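Local atomic coordinates of secretion activator protein, hypothetical (Brucella abortus bv. 1 str. 9-941, PDB entry 7DNP), a protein that probably cleaves the glycan strands of peptidoglycan as a muramidase-type autolysin serving the type IV secretion system of Brucella abortus. Residues A7-H12 with L167-D172; K104-D109 with R123-D128; K72-D77 with G112-K117; R129-L134 with R161-A166. All coordinates share one frame; numbering follows the deposited sequence.

Contact 1: residues A7-H12 with L167-D172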
loop_
_atom_site.group_PDB
_atom_site.type_symbol
_atom_site.label_atom_id
_atom_site.label_comp_id
_atom_site.label_asym_id
_atom_site.label_seq_id
_atom_site.Cartn_x
_atom_site.Cartn_y
_atom_site.Cartn_z
ATOM N N ALA A 7 -10.832 -6.742 -5.089
ATOM C CA ALA A 7 -11.007 -7.226 -6.456
ATOM C C ALA A 7 -10.942 -6.098 -7.478
ATOM O O ALA A 7 -10.581 -6.335 -8.637
ATOM C CB ALA A 7 -12.334 -7.967 -6.580
ATOM N N LYS A 8 -11.297 -4.875 -7.081
ATOM C CA LYS A 8 -11.246 -3.748 -8.003
ATOM C C LYS A 8 -9.844 -3.162 -8.092
ATOM O O LYS A 8 -9.411 -2.747 -9.171
ATOM C CB LYS A 8 -12.236 -2.664 -7.572
ATOM C CG LYS A 8 -13.688 -2.930 -7.935
ATOM C CD LYS A 8 -14.581 -1.797 -7.437
ATOM C CE LYS A 8 -15.741 -1.530 -8.388
ATOM N NZ LYS A 8 -16.786 -2.589 -8.307
ATOM N N ALA A 9 -9.122 -3.122 -6.971
ATOM C CA ALA A 9 -7.838 -2.433 -6.934
ATOM C C ALA A 9 -6.701 -3.295 -7.472
ATOM O O ALA A 9 -5.832 -2.796 -8.197
ATOM C CB ALA A 9 -7.530 -1.990 -5.504
ATOM N N MET A 10 -6.681 -4.581 -7.126
ATOM C CA MET A 10 -5.521 -5.411 -7.442
ATOM C C MET A 10 -5.211 -5.525 -8.932
ATOM O O MET A 10 -4.017 -5.562 -9.276
ATOM C CB MET A 10 -5.696 -6.804 -6.821
ATOM C CG MET A 10 -5.464 -6.841 -5.324
ATOM S SD MET A 10 -3.992 -5.950 -4.764
ATOM C CE MET A 10 -2.700 -6.841 -5.632
ATOM N N PRO A 11 -6.183 -5.602 -9.852
ATOM C CA PRO A 11 -5.806 -5.579 -11.275
ATOM C C PRO A 11 -5.005 -4.344 -11.656
ATOM O O PRO A 11 -4.073 -4.441 -12.464
ATOM C CB PRO A 11 -7.161 -5.637 -11.994
ATOM C CG PRO A 11 -8.046 -6.346 -11.040
ATOM C CD PRO A 11 -7.622 -5.873 -9.682
ATOM N N HIS A 12 -5.327 -3.187 -11.073
ATOM C CA HIS A 12 -4.535 -1.987 -11.330
ATOM C C HIS A 12 -3.128 -2.106 -10.759
ATOM O O HIS A 12 -2.178 -1.580 -11.346
ATOM C CB HIS A 12 -5.234 -0.754 -10.754
ATOM C CG HIS A 12 -6.503 -0.400 -11.462
ATOM N ND1 HIS A 12 -7.748 -0.610 -10.906
ATOM C CD2 HIS A 12 -6.722 0.136 -12.685
ATOM C CE1 HIS A 12 -8.679 -0.213 -11.755
ATOM N NE2 HIS A 12 -8.082 0.245 -12.843
ATOM N N LEU A 167 -10.249 8.431 -4.320
ATOM C CA LEU A 167 -11.420 9.300 -4.260
ATOM C C LEU A 167 -12.549 8.774 -5.137
ATOM O O LEU A 167 -13.726 8.890 -4.771
ATOM C CB LEU A 167 -11.035 10.719 -4.672
ATOM C CG LEU A 167 -10.015 11.392 -3.750
ATOM C CD1 LEU A 167 -9.382 12.597 -4.420
ATOM C CD2 LEU A 167 -10.662 11.790 -2.444
ATOM N N ALA A 168 -12.211 8.194 -6.291
ATOM C CA ALA A 168 -13.221 7.567 -7.136
ATOM C C ALA A 168 -13.888 6.401 -6.415
ATOM O O ALA A 168 -15.119 6.337 -6.328
ATOM C CB ALA A 168 -12.592 7.107 -8.451
ATOM N N PHE A 169 -13.084 5.468 -5.879
ATOM C CA PHE A 169 -13.636 4.349 -5.119
ATOM C C PHE A 169 -14.535 4.830 -3.986
ATOM O O PHE A 169 -15.552 4.196 -3.684
ATOM C CB PHE A 169 -12.507 3.485 -4.546
ATOM C CG PHE A 169 -11.861 2.570 -5.547
ATOM C CD1 PHE A 169 -12.572 2.084 -6.633
ATOM C CD2 PHE A 169 -10.532 2.194 -5.400
ATOM C CE1 PHE A 169 -11.966 1.234 -7.555
ATOM C CE2 PHE A 169 -9.922 1.352 -6.312
ATOM C CZ PHE A 169 -10.638 0.870 -7.391
ATOM N N SER A 170 -14.181 5.956 -3.363
ATOM C CA SER A 170 -14.952 6.501 -2.250
ATOM C C SER A 170 -16.379 6.872 -2.642
ATOM O O SER A 170 -17.248 6.963 -1.766
ATOM C CB SER A 170 -14.226 7.725 -1.679
ATOM O OG SER A 170 -15.141 8.683 -1.189
ATOM N N ARG A 171 -16.645 7.093 -3.928
ATOM C CA ARG A 171 -17.994 7.393 -4.393
ATOM C C ARG A 171 -18.541 6.302 -5.309
ATOM O O ARG A 171 -19.528 6.525 -6.015
ATOM C CB ARG A 171 -18.025 8.757 -5.085
ATOM C CG ARG A 171 -17.210 9.802 -4.336
ATOM C CD ARG A 171 -17.673 11.215 -4.608
ATOM N NE ARG A 171 -17.302 12.107 -3.511
ATOM C CZ ARG A 171 -18.140 12.520 -2.564
ATOM N NH1 ARG A 171 -17.710 13.327 -1.603
ATOM N NH2 ARG A 171 -19.413 12.143 -2.583
ATOM N N ASP A 172 -17.920 5.123 -5.303
ATOM C CA ASP A 172 -18.423 3.970 -6.042
ATOM C C ASP A 172 -19.581 3.352 -5.267
ATOM O O ASP A 172 -19.406 2.912 -4.125
ATOM C CB ASP A 172 -17.302 2.952 -6.259
ATOM C CG ASP A 172 -17.688 1.837 -7.222
ATOM O OD1 ASP A 172 -18.726 1.177 -7.004
ATOM O OD2 ASP A 172 -16.942 1.615 -8.201
#
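Lys-8 lies against Phe-169 with its CB and CD, its chain sliding past the ring in the opposite direction. Lys-8 CB is 3.9 Å from Phe-169 CZ, and Lys-8 CD is 4.0 Å from Phe-169 CE1. At the neighbouring ring atom Phe-169 CE2, Ala-9 CB sits 4.2 Å away, and both aliphatic groups approach obliquely. With CG anti to the carbonyl carbon and beside the backbone N (chi1 -77°), the phenylalanine ring extends toward helix 5-17. The contact joins that N-terminal helix to the last turn of helix 148-170 and so brings together the two ends of this fragment of a longer protein, whose glycosyl hydrolase 108 part belongs to the lysozyme clan. His-84 packs edge-to-face with the same ring. Beyond the ring the lysine bends at chi3 (145°), which brings Lys-8 CE to 3.4 Å from Asp-172 OD2, and chi4 sets where NZ lies. Lys-8 NZ stays 4.2 Å from Asp-172 OD2, too far for a salt bridge, although the opposite charges probably attract. Asp-172 holds CG anti to its backbone nitrogen (chi1 -170°), and its OD1 accepts a hydrogen bond from Ala-174 N.

Contact 2: residues K104-D109 with R123-D128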
loop_
_atom_site.group_PDB
_atom_site.type_symbol
_atom_site.label_atom_id
_atom_site.label_comp_id
_atom_site.label_asym_id
_atom_site.label_seq_id
_atom_site.Cartn_x
_atom_site.Cartn_y
_atom_site.Cartn_z
ATOM N N LYS A 104 -1.964 9.035 12.327
ATOM C CA LYS A 104 -1.611 10.446 12.471
ATOM C C LYS A 104 -2.689 11.347 11.878
ATOM O O LYS A 104 -3.044 12.376 12.467
ATOM C CB LYS A 104 -0.257 10.707 11.807
ATOM C CG LYS A 104 0.333 12.089 12.069
ATOM C CD LYS A 104 1.576 12.319 11.221
ATOM C CE LYS A 104 2.390 13.502 11.724
ATOM N NZ LYS A 104 3.414 13.933 10.728
ATOM N N VAL A 105 -3.242 10.960 10.726
ATOM C CA VAL A 105 -4.255 11.775 10.062
ATOM C C VAL A 105 -5.537 11.835 10.886
ATOM O O VAL A 105 -6.142 12.903 11.035
ATOM C CB VAL A 105 -4.516 11.236 8.644
ATOM C CG1 VAL A 105 -5.856 11.728 8.122
ATOM C CG2 VAL A 105 -3.382 11.643 7.703
ATOM N N VAL A 106 -5.982 10.696 11.431
ATOM C CA VAL A 106 -7.228 10.668 12.192
ATOM C C VAL A 106 -7.018 10.967 13.670
ATOM O O VAL A 106 -7.999 11.036 14.422
ATOM C CB VAL A 106 -7.957 9.319 12.016
ATOM C CG1 VAL A 106 -8.095 8.982 10.543
ATOM C CG2 VAL A 106 -7.227 8.205 12.762
ATOM N N GLY A 107 -5.774 11.138 14.110
ATOM C CA GLY A 107 -5.490 11.618 15.450
ATOM C C GLY A 107 -5.543 10.587 16.559
ATOM O O GLY A 107 -6.127 10.844 17.616
ATOM N N VAL A 108 -4.931 9.422 16.348
ATOM C CA VAL A 108 -4.832 8.395 17.378
ATOM C C VAL A 108 -3.374 7.964 17.491
ATOM O O VAL A 108 -2.532 8.321 16.669
ATOM C CB VAL A 108 -5.746 7.180 17.096
ATOM C CG1 VAL A 108 -7.210 7.604 17.056
ATOM C CG2 VAL A 108 -5.358 6.512 15.801
ATOM N N ASP A 109 -3.085 7.194 18.540
ATOM C CA ASP A 109 -1.733 6.687 18.751
ATOM C C ASP A 109 -1.241 5.943 17.516
ATOM O O ASP A 109 -1.957 5.117 16.944
ATOM C CB ASP A 109 -1.701 5.758 19.965
ATOM C CG ASP A 109 -1.876 6.501 21.276
ATOM O OD1 ASP A 109 -1.890 7.751 21.265
ATOM O OD2 ASP A 109 -2.000 5.828 22.322
ATOM N N ARG A 123 -14.033 6.473 11.209
ATOM C CA ARG A 123 -15.447 6.593 10.876
ATOM C C ARG A 123 -16.072 7.895 11.363
ATOM O O ARG A 123 -17.233 8.161 11.036
ATOM C CB ARG A 123 -16.213 5.391 11.431
ATOM C CG ARG A 123 -16.002 4.149 10.579
ATOM C CD ARG A 123 -16.206 2.852 11.340
ATOM N NE ARG A 123 -15.759 1.721 10.530
ATOM C CZ ARG A 123 -15.832 0.447 10.900
ATOM N NH1 ARG A 123 -16.352 0.122 12.076
ATOM N NH2 ARG A 123 -15.397 -0.504 10.086
ATOM N N LYS A 124 -15.339 8.714 12.115
ATOM C CA LYS A 124 -15.815 10.031 12.517
ATOM C C LYS A 124 -15.429 11.132 11.538
ATOM O O LYS A 124 -15.877 12.271 11.705
ATOM C CB LYS A 124 -15.279 10.393 13.907
ATOM C CG LYS A 124 -15.920 9.622 15.045
ATOM C CD LYS A 124 -15.171 9.860 16.350
ATOM C CE LYS A 124 -15.834 9.130 17.512
ATOM N NZ LYS A 124 -15.128 9.378 18.801
ATOM N N MET A 125 -14.614 10.826 10.533
ATOM C CA MET A 125 -14.149 11.803 9.561
ATOM C C MET A 125 -14.683 11.460 8.178
ATOM O O MET A 125 -15.045 10.314 7.893
ATOM C CB MET A 125 -12.617 11.858 9.507
ATOM C CG MET A 125 -11.956 12.389 10.760
ATOM S SD MET A 125 -10.166 12.428 10.559
ATOM C CE MET A 125 -10.004 13.416 9.073
ATOM N N ALA A 126 -14.717 12.470 7.313
ATOM C CA ALA A 126 -15.129 12.260 5.933
ATOM C C ALA A 126 -14.086 11.427 5.199
ATOM O O ALA A 126 -12.880 11.611 5.385
ATOM C CB ALA A 126 -15.331 13.599 5.227
ATOM N N ALA A 127 -14.557 10.508 4.352
ATOM C CA ALA A 127 -13.646 9.567 3.707
ATOM C C ALA A 127 -12.722 10.270 2.720
ATOM O O ALA A 127 -11.521 9.979 2.674
ATOM C CB ALA A 127 -14.432 8.458 3.010
ATOM N N ASP A 128 -13.254 11.196 1.918
ATOM C CA ASP A 128 -12.388 11.876 0.960
ATOM C C ASP A 128 -11.415 12.818 1.659
ATOM O O ASP A 128 -10.309 13.049 1.157
ATOM C CB ASP A 128 -13.225 12.602 -0.099
ATOM C CG ASP A 128 -14.174 13.638 0.486
ATOM O OD1 ASP A 128 -13.989 14.064 1.646
ATOM O OD2 ASP A 128 -15.123 14.026 -0.233
#
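Met-125 meets Val-105 and Val-106 without any ring, amide or guanidinium side chain between them; the flat group that takes part is the peptide carbonyl of Val-105, with Met-125 SD 4.1 Å from Val-105 O. This is a van der Waals approach, and no hydrogen bond crosses between the segments. The sulfur is the touching atom throughout. Met-125 SD lies 3.8 Å from Val-106 CA and 4.0 Å from Val-106 CG1, so it rests against both the main chain and one methyl branch of the valine. Val-106 presents that branch by placing CG1 anti to the carbonyl carbon (chi1 -51°). The two side chains cross at a slant rather than end on. The methionine runs extended from CA through CB and CG to the sulfur (chi2 -179°), which carries SD across to the valines. The contact lies at a change of direction in the predicted peptidoglycan domain. Segment 104-109 holds the last residues of helix 95-106 and the loop that follows, while the link from helix 116-123 into helix 127-142 runs through residues 123-128. Gly-107, with positive phi, is where the chain leaves the first helix, and Ala-126 is the N-cap residue of the later one. Met-125 lies between the C-terminal end of helix 95-106 and the start of helix 127-142, near the protein surface. Ile-130, one turn into helix 127-142, touches both Met-125 and Val-106. Val-106 also packs on Ala-121 and Val-122 of helix 116-123, whereas Val-105 reaches Glu-133.

Contact 3: residues K72-D77 with G112-K117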
loop_
_atom_site.group_PDB
_atom_site.type_symbol
_atom_site.label_atom_id
_atom_site.label_comp_id
_atom_site.label_asym_id
_atom_site.label_seq_id
_atom_site.Cartn_x
_atom_site.Cartn_y
_atom_site.Cartn_z
ATOM N N LYS A 72 -3.437 -6.578 6.613
ATOM C CA LYS A 72 -2.671 -5.894 7.651
ATOM C C LYS A 72 -3.010 -4.412 7.772
ATOM O O LYS A 72 -2.562 -3.766 8.725
ATOM C CB LYS A 72 -1.170 -6.070 7.398
ATOM C CG LYS A 72 -0.721 -7.517 7.516
ATOM C CD LYS A 72 0.580 -7.655 8.293
ATOM C CE LYS A 72 0.749 -9.086 8.816
ATOM N NZ LYS A 72 1.692 -9.895 7.986
ATOM N N VAL A 73 -3.774 -3.855 6.838
ATOM C CA VAL A 73 -4.335 -2.520 6.985
ATOM C C VAL A 73 -5.846 -2.572 7.189
ATOM O O VAL A 73 -6.519 -1.537 7.097
ATOM C CB VAL A 73 -3.962 -1.623 5.791
ATOM C CG1 VAL A 73 -2.445 -1.557 5.633
ATOM C CG2 VAL A 73 -4.621 -2.124 4.509
ATOM N N ALA A 74 -6.391 -3.762 7.464
ATOM C CA ALA A 74 -7.821 -3.972 7.700
ATOM C C ALA A 74 -8.659 -3.397 6.562
ATOM O O ALA A 74 -9.646 -2.688 6.779
ATOM C CB ALA A 74 -8.251 -3.386 9.048
ATOM N N GLY A 75 -8.253 -3.729 5.331
ATOM C CA GLY A 75 -8.890 -3.150 4.157
ATOM C C GLY A 75 -10.384 -3.403 4.099
ATOM O O GLY A 75 -11.153 -2.533 3.682
ATOM N N ASP A 76 -10.815 -4.598 4.516
ATOM C CA ASP A 76 -12.242 -4.909 4.542
ATOM C C ASP A 76 -13.017 -3.927 5.403
ATOM O O ASP A 76 -14.179 -3.625 5.109
ATOM C CB ASP A 76 -12.467 -6.326 5.070
ATOM C CG ASP A 76 -12.233 -7.382 4.019
ATOM O OD1 ASP A 76 -11.825 -7.021 2.896
ATOM O OD2 ASP A 76 -12.447 -8.573 4.320
ATOM N N ASP A 77 -12.400 -3.426 6.469
ATOM C CA ASP A 77 -13.109 -2.611 7.441
ATOM C C ASP A 77 -12.946 -1.114 7.216
ATOM O O ASP A 77 -13.758 -0.338 7.733
ATOM C CB ASP A 77 -12.645 -2.977 8.854
ATOM C CG ASP A 77 -12.786 -4.460 9.135
ATOM O OD1 ASP A 77 -13.936 -4.948 9.168
ATOM O OD2 ASP A 77 -11.746 -5.139 9.294
ATOM N N GLY A 112 0.708 1.425 14.245
ATOM C CA GLY A 112 0.839 0.655 13.024
ATOM C C GLY A 112 -0.141 -0.482 12.853
ATOM O O GLY A 112 -0.002 -1.251 11.894
ATOM N N VAL A 113 -1.132 -0.608 13.739
ATOM C CA VAL A 113 -2.107 -1.698 13.708
ATOM C C VAL A 113 -3.498 -1.109 13.909
ATOM O O VAL A 113 -3.705 -0.302 14.821
ATOM C CB VAL A 113 -1.808 -2.759 14.787
ATOM C CG1 VAL A 113 -2.889 -3.819 14.809
ATOM C CG2 VAL A 113 -0.436 -3.395 14.551
ATOM N N ILE A 114 -4.447 -1.516 13.071
ATOM C CA ILE A 114 -5.811 -0.996 13.141
ATOM C C ILE A 114 -6.540 -1.679 14.293
ATOM O O ILE A 114 -6.867 -2.868 14.221
ATOM C CB ILE A 114 -6.560 -1.200 11.818
ATOM C CG1 ILE A 114 -5.780 -0.590 10.644
ATOM C CG2 ILE A 114 -7.975 -0.637 11.917
ATOM C CD1 ILE A 114 -5.992 0.890 10.442
ATOM N N GLY A 115 -6.817 -0.926 15.358
ATOM C CA GLY A 115 -7.644 -1.383 16.444
ATOM C C GLY A 115 -8.927 -0.578 16.563
ATOM O O GLY A 115 -9.293 0.194 15.673
ATOM N N ALA A 116 -9.600 -0.752 17.704
ATOM C CA ALA A 116 -10.909 -0.130 17.894
ATOM C C ALA A 116 -10.820 1.394 17.871
ATOM O O ALA A 116 -11.667 2.059 17.265
ATOM C CB ALA A 116 -11.542 -0.611 19.202
ATOM N N LYS A 117 -9.804 1.970 18.524
ATOM C CA LYS A 117 -9.680 3.427 18.547
ATOM C C LYS A 117 -9.418 3.993 17.158
ATOM O O LYS A 117 -9.890 5.094 16.838
ATOM C CB LYS A 117 -8.562 3.859 19.497
ATOM C CG LYS A 117 -8.815 3.505 20.949
ATOM C CD LYS A 117 -8.376 4.615 21.877
ATOM C CE LYS A 117 -8.991 4.445 23.257
ATOM N NZ LYS A 117 -7.979 4.633 24.328
HETATM O O HOH W 1 -3.786 -3.637 11.183
#
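A Schellman motif ends helix 58-70, and its C-prime residue, Ala-74, packs on Ile-114 just before helix 116-123. The positive phi of Ala-74 (53°) marks the reversal; Gly-75 N is bonded back to Trp-70 O, and Ala-74 N to Asn-71 O. The contact joins the loop of the glycosyl hydrolase 108 region to the turn that leads into a helix of the predicted peptidoglycan domain. The bound muropeptide is about 10 Å from the side chain of Val-73, so the contact does not touch it. Ala-74 CB points at the isoleucine and lies 3.9 Å from Ile-114 CB and 4.0 Å from Ile-114 CG2. Ile-114 directs its other branch, CG1, anti to the carbonyl carbon (chi1 -55°), and this CH2 meets the backbone at 3.7 Å from Val-73 O. The valine side chain itself faces away, onto Thr-86 and Ala-90 of helix 82-93 and Val-99 of helix 95-106. Ile-114 in turn packs on Val-99, Leu-102 and Leu-119. Alongside this apolar patch no direct hydrogen bond links the segments, and one water bridges the two main chains instead. It accepts from Ile-114 N at 2.9 Å and donates to Lys-72 O at 2.7 Å.

Contact 4: residues R129-L134 with R161-A166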
loop_
_atom_site.group_PDB
_atom_site.type_symbol
_atom_site.label_atom_id
_atom_site.label_comp_id
_atom_site.label_asym_id
_atom_site.label_seq_id
_atom_site.Cartn_x
_atom_site.Cartn_y
_atom_site.Cartn_z
ATOM N N ARG A 129 -11.789 13.343 2.830
ATOM C CA ARG A 129 -10.840 14.118 3.620
ATOM C C ARG A 129 -9.700 13.239 4.124
ATOM O O ARG A 129 -8.529 13.633 4.063
ATOM C CB ARG A 129 -11.556 14.796 4.789
ATOM C CG ARG A 129 -10.611 15.417 5.808
ATOM C CD ARG A 129 -11.367 16.236 6.843
ATOM N NE ARG A 129 -11.420 17.652 6.484
ATOM C CZ ARG A 129 -12.396 18.206 5.768
ATOM N NH1 ARG A 129 -13.409 17.465 5.333
ATOM N NH2 ARG A 129 -12.360 19.501 5.490
ATOM N N ILE A 130 -10.024 12.045 4.630
ATOM C CA ILE A 130 -8.985 11.104 5.041
ATOM C C ILE A 130 -8.067 10.781 3.871
ATOM O O ILE A 130 -6.836 10.774 4.010
ATOM C CB ILE A 130 -9.618 9.826 5.624
ATOM C CG1 ILE A 130 -10.387 10.146 6.906
ATOM C CG2 ILE A 130 -8.546 8.767 5.879
ATOM C CD1 ILE A 130 -10.922 8.918 7.613
ATOM N N ILE A 131 -8.651 10.524 2.696
ATOM C CA ILE A 131 -7.858 10.163 1.523
ATOM C C ILE A 131 -6.883 11.279 1.170
ATOM O O ILE A 131 -5.695 11.034 0.928
ATOM C CB ILE A 131 -8.776 9.829 0.334
ATOM C CG1 ILE A 131 -9.545 8.531 0.595
ATOM C CG2 ILE A 131 -7.957 9.734 -0.954
ATOM C CD1 ILE A 131 -10.726 8.328 -0.336
ATOM N N ASN A 132 -7.374 12.524 1.132
ATOM C CA ASN A 132 -6.512 13.639 0.749
ATOM C C ASN A 132 -5.426 13.875 1.787
ATOM O O ASN A 132 -4.262 14.107 1.432
ATOM C CB ASN A 132 -7.338 14.909 0.540
ATOM C CG ASN A 132 -8.035 14.930 -0.806
ATOM O OD1 ASN A 132 -7.411 14.708 -1.840
ATOM N ND2 ASN A 132 -9.339 15.182 -0.797
ATOM N N GLU A 133 -5.781 13.814 3.073
ATOM C CA GLU A 133 -4.794 14.092 4.112
ATOM C C GLU A 133 -3.760 12.979 4.221
ATOM O O GLU A 133 -2.592 13.253 4.517
ATOM C CB GLU A 133 -5.490 14.313 5.452
ATOM C CG GLU A 133 -6.107 15.695 5.564
ATOM C CD GLU A 133 -6.866 15.897 6.849
ATOM O OE1 GLU A 133 -6.495 15.275 7.865
ATOM O OE2 GLU A 133 -7.832 16.689 6.843
ATOM N N LEU A 134 -4.163 11.725 3.982
ATOM C CA LEU A 134 -3.201 10.627 4.013
ATOM C C LEU A 134 -2.231 10.709 2.839
ATOM O O LEU A 134 -1.026 10.488 3.006
ATOM C CB LEU A 134 -3.930 9.282 4.012
ATOM C CG LEU A 134 -3.047 8.028 3.985
ATOM C CD1 LEU A 134 -2.202 7.909 5.254
ATOM C CD2 LEU A 134 -3.892 6.778 3.781
ATOM N N ARG A 161 -1.876 9.338 -8.829
ATOM C CA ARG A 161 -2.774 8.361 -9.436
ATOM C C ARG A 161 -3.547 7.586 -8.377
ATOM O O ARG A 161 -4.725 7.259 -8.572
ATOM C CB ARG A 161 -1.986 7.402 -10.327
ATOM C CG ARG A 161 -2.864 6.567 -11.237
ATOM C CD ARG A 161 -2.305 5.159 -11.417
ATOM N NE ARG A 161 -0.853 5.150 -11.577
ATOM C CZ ARG A 161 -0.013 4.571 -10.723
ATOM N NH1 ARG A 161 -0.481 3.957 -9.643
ATOM N NH2 ARG A 161 1.296 4.609 -10.946
ATOM N N VAL A 162 -2.894 7.275 -7.256
ATOM C CA VAL A 162 -3.564 6.595 -6.151
ATOM C C VAL A 162 -4.650 7.481 -5.552
ATOM O O VAL A 162 -5.761 7.017 -5.265
ATOM C CB VAL A 162 -2.524 6.173 -5.095
ATOM C CG1 VAL A 162 -3.205 5.720 -3.798
ATOM C CG2 VAL A 162 -1.621 5.087 -5.653
ATOM N N ARG A 163 -4.345 8.765 -5.344
ATOM C CA ARG A 163 -5.326 9.682 -4.777
ATOM C C ARG A 163 -6.563 9.770 -5.661
ATOM O O ARG A 163 -7.693 9.766 -5.162
ATOM C CB ARG A 163 -4.702 11.066 -4.590
ATOM C CG ARG A 163 -5.640 12.092 -3.964
ATOM C CD ARG A 163 -5.134 13.517 -4.168
ATOM N NE ARG A 163 -3.757 13.676 -3.708
ATOM C CZ ARG A 163 -3.407 14.261 -2.567
ATOM N NH1 ARG A 163 -4.334 14.749 -1.764
ATOM N NH2 ARG A 163 -2.127 14.360 -2.227
ATOM N N SER A 164 -6.367 9.833 -6.980
ATOM C CA SER A 164 -7.496 9.921 -7.904
ATOM C C SER A 164 -8.363 8.670 -7.841
ATOM O O SER A 164 -9.593 8.756 -7.708
ATOM C CB SER A 164 -6.989 10.149 -9.328
ATOM O OG SER A 164 -8.064 10.266 -10.246
ATOM N N ARG A 165 -7.737 7.490 -7.927
ATOM C CA ARG A 165 -8.515 6.257 -7.885
ATOM C C ARG A 165 -9.177 6.062 -6.526
ATOM O O ARG A 165 -10.304 5.560 -6.449
ATOM C CB ARG A 165 -7.638 5.055 -8.230
ATOM C CG ARG A 165 -8.442 3.793 -8.558
ATOM C CD ARG A 165 -7.574 2.669 -9.105
ATOM N NE ARG A 165 -6.920 3.029 -10.361
ATOM C CZ ARG A 165 -5.614 3.257 -10.484
ATOM N NH1 ARG A 165 -4.811 3.171 -9.424
ATOM N NH2 ARG A 165 -5.110 3.573 -11.669
ATOM N N ALA A 166 -8.503 6.455 -5.441
ATOM C CA ALA A 166 -9.096 6.288 -4.115
ATOM C C ALA A 166 -10.344 7.149 -3.959
ATOM O O ALA A 166 -11.391 6.667 -3.510
ATOM C CB ALA A 166 -8.076 6.616 -3.028
#
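Ile-131 opens the contact on the first helix: its CG2 branch meets the side chain of Ala-166 while the CD1 tip of the other branch meets the carbonyl. Ile-131 CG2 lies 3.7 Å from Ala-166 CB, and Ile-131 CD1 lies 3.6 Å from Ala-166 O. The small alanine lets the isoleucine lie close against the main chain of the other helix. Segments 129-134 and 161-166 run antiparallel (176°), their axes 10.0 Å apart, within the helical hairpin of helices 127-142 and 148-170. Asn-132 comes next and supplies the polar part, partly exposed. Its OD1 accepts a hydrogen bond from Arg-163 NH1 at 3.1 Å, with an N-H...O angle of 160°. The donor sits in the carbonyl plane on a lone pair, and OD1 lies almost in the guanidinium plane, with amide and guanidinium nearly coplanar. The arginine can bring NH1 there because its chain starts out anti to its own N and then bends at chi3 (-53°). Arg-163 NH1 also makes a weak bond, 3.3 Å, to Asn-132 O. The guanidinium continues to Asp-136 of helix 127-142, whose OD1 forms a salt bridge with Arg-163 NH2. One helix therefore grips the arginine through an amide bond, a weak backbone bond and a salt bridge, which should fix the guanidinium's orientation and resist its rotation, while its charge is probably balanced mainly by Asp-136.

How the contacts relate
Contacts 1 and 4 share helix 148-170, their centres 11 Å apart, and contacts 2 and 4 share helix 127-142 at 13 Å. Contacts 2 and 3 lie 12 Å apart on the same side of the chain's centre, and their segments interleave along the sequence; Arg-123 NH2 probably hydrogen-bonds Asp-77 O between them. Contact 1 spans nearly the whole chain and encloses the other three, of which 3 opens first and both 2 and 3 close before 4 begins. A salt bridge from Arg-171 to Asp-128 ties contact 1 to contact 2. Contact 3 joins the hydrolase and predicted peptidoglycan regions, contact 1 joins helix 5-17 to helix 148-170, and contacts 2 and 4 tie the later helices together.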